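Local coordinates for protein hydroquinone dioxygenase small subunit (Pseudomonas sp., PDB 4ZXA) that probably serves as the small, cupin-fold subunit of a two-subunit hydroquinone 1,2-dioxygenase of the hydroquinone pathway, at residues S136-E141 with I148-I153. Residues are numbered along the deposited sequence; the frame is centred on the assembly and turned at random.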
# COMPACT_ATOMS: atom_id res chain seq x y z
N SER A 136 10.23 37.71 -33.60
CA SER A 136 11.53 37.43 -34.15
C SER A 136 11.30 36.44 -35.27
O SER A 136 10.24 35.83 -35.35
CB SER A 136 12.44 36.82 -33.09
OG SER A 136 12.11 35.46 -32.89
N ALA A 137 12.27 36.33 -36.17
CA ALA A 137 12.25 35.24 -37.13
C ALA A 137 13.33 34.27 -36.68
O ALA A 137 14.35 34.69 -36.13
CB ALA A 137 12.52 35.75 -38.53
N TYR A 138 13.09 32.98 -36.88
CA TYR A 138 14.06 32.00 -36.43
C TYR A 138 14.19 30.88 -37.45
O TYR A 138 13.23 30.54 -38.13
CB TYR A 138 13.69 31.46 -35.04
CG TYR A 138 12.33 30.82 -34.96
CD1 TYR A 138 11.20 31.57 -34.68
CD2 TYR A 138 12.18 29.45 -35.18
CE1 TYR A 138 9.95 30.97 -34.61
CE2 TYR A 138 10.93 28.84 -35.11
CZ TYR A 138 9.81 29.61 -34.83
OH TYR A 138 8.55 29.02 -34.76
N ARG A 139 15.40 30.34 -37.57
CA ARG A 139 15.70 29.32 -38.58
C ARG A 139 16.51 28.18 -37.97
O ARG A 139 17.40 28.42 -37.15
CB ARG A 139 16.46 29.96 -39.75
CG ARG A 139 16.62 29.08 -40.99
CD ARG A 139 17.02 29.89 -42.22
NE ARG A 139 18.35 30.48 -42.09
CZ ARG A 139 19.03 31.03 -43.10
NH1 ARG A 139 18.50 31.06 -44.32
NH2 ARG A 139 20.23 31.55 -42.89
N PHE A 140 16.18 26.96 -38.36
CA PHE A 140 16.83 25.75 -37.85
C PHE A 140 17.90 25.20 -38.81
O PHE A 140 17.65 25.04 -40.01
CB PHE A 140 15.77 24.66 -37.62
CG PHE A 140 14.76 24.99 -36.54
CD1 PHE A 140 15.16 25.41 -35.29
CD2 PHE A 140 13.40 24.84 -36.79
CE1 PHE A 140 14.23 25.69 -34.30
CE2 PHE A 140 12.46 25.12 -35.81
CZ PHE A 140 12.87 25.54 -34.57
N GLU A 141 19.08 24.89 -38.26
CA GLU A 141 20.19 24.29 -39.00
C GLU A 141 20.55 22.93 -38.42
O GLU A 141 20.90 22.83 -37.25
CB GLU A 141 21.44 25.15 -38.87
CG GLU A 141 21.35 26.51 -39.51
CD GLU A 141 21.29 26.43 -41.02
OE1 GLU A 141 21.40 25.30 -41.57
OE2 GLU A 141 21.13 27.50 -41.64
N ILE A 148 13.03 17.86 -33.14
CA ILE A 148 12.67 19.07 -32.40
C ILE A 148 11.21 19.01 -31.92
O ILE A 148 10.30 18.76 -32.73
CB ILE A 148 12.79 20.34 -33.26
CG1 ILE A 148 14.18 20.49 -33.87
CG2 ILE A 148 12.42 21.57 -32.43
CD1 ILE A 148 14.31 21.70 -34.81
N LEU A 149 11.00 19.24 -30.63
CA LEU A 149 9.66 19.41 -30.09
C LEU A 149 9.36 20.88 -29.98
O LEU A 149 10.11 21.64 -29.34
CB LEU A 149 9.53 18.78 -28.70
CG LEU A 149 9.09 17.33 -28.58
CD1 LEU A 149 9.20 16.89 -27.13
CD2 LEU A 149 7.69 17.16 -29.05
N GLN A 150 8.27 21.30 -30.60
CA GLN A 150 7.88 22.70 -30.55
C GLN A 150 6.55 22.89 -29.81
O GLN A 150 5.54 22.26 -30.16
CB GLN A 150 7.80 23.29 -31.96
CG GLN A 150 7.35 24.74 -32.00
CD GLN A 150 8.05 25.56 -33.08
OE1 GLN A 150 9.12 25.19 -33.58
NE2 GLN A 150 7.45 26.70 -33.44
N GLN A 151 6.57 23.75 -28.80
CA GLN A 151 5.37 24.17 -28.09
C GLN A 151 4.82 25.47 -28.69
O GLN A 151 5.49 26.51 -28.67
CB GLN A 151 5.70 24.39 -26.62
CG GLN A 151 4.55 24.97 -25.80
CD GLN A 151 5.04 25.42 -24.45
OE1 GLN A 151 6.24 25.62 -24.26
NE2 GLN A 151 4.12 25.58 -23.49
N THR A 152 3.61 25.41 -29.22
CA THR A 152 3.07 26.57 -29.92
C THR A 152 1.55 26.50 -30.05
O THR A 152 0.89 25.80 -29.27
CB THR A 152 3.75 26.76 -31.31
OG1 THR A 152 3.36 28.01 -31.89
CG2 THR A 152 3.39 25.61 -32.26
N ILE A 153 0.99 27.20 -31.04
CA ILE A 153 -0.45 27.21 -31.26
C ILE A 153 -0.77 26.77 -32.68
O ILE A 153 -0.08 27.15 -33.61
CB ILE A 153 -1.02 28.62 -31.00
CG1 ILE A 153 -0.71 29.03 -29.55
CG2 ILE A 153 -2.52 28.68 -31.32
CD1 ILE A 153 -1.20 30.42 -29.17
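Phe140 and Ile148 meet through a CH-pi contact: the CD1 methyl of Ile148 sits 3.7 Å from the centroid of the Phe140 ring and only 8° off its normal, over the middle of one face. Ile148 reaches it with an extended chain, CD1 anti to CA (chi2 176°), while the ring advances from the opposite direction. Gln150 serves the same ring differently. Its OE1 lies at the ring edge, near the ring plane, 3.9 Å from Phe140 CZ, where the partly positive C-H rim probably favours the oxygen; the amide plane is steeply inclined to the ring. The other end of that amide turns to Tyr138: Gln150 NE2 donates to Tyr138 OH over 2.9 Å, a moderately bent bond with an N-H...O angle of 152°. Glu81 gives the buried polar ends further partners, OE1 bonding Tyr138 OH and OE2 bonding Gln150 NE2 weakly, which should limit rotation of the amide. Replacing Phe140 with an alanine would probably leave a gap beneath Ile148 CD1 and strip Gln150 OE1 of its aromatic edge. Because the axes of segments 136-141 and 148-153 come no closer than 11.7 Å and run nearly antiparallel, too far for backbone pairing, these side chains alone join the segments, as between the facing sheets of a cupin beta-sandwich. Strand 136-142 runs between 71-76 and 89-97 in one sheet; strand 145-153 runs between 81-87 and 61-69 in the other. From those neighbours, Val90, Val92 and Leu66 pack on Phe140, and Ala83 and Val90 on Ile148.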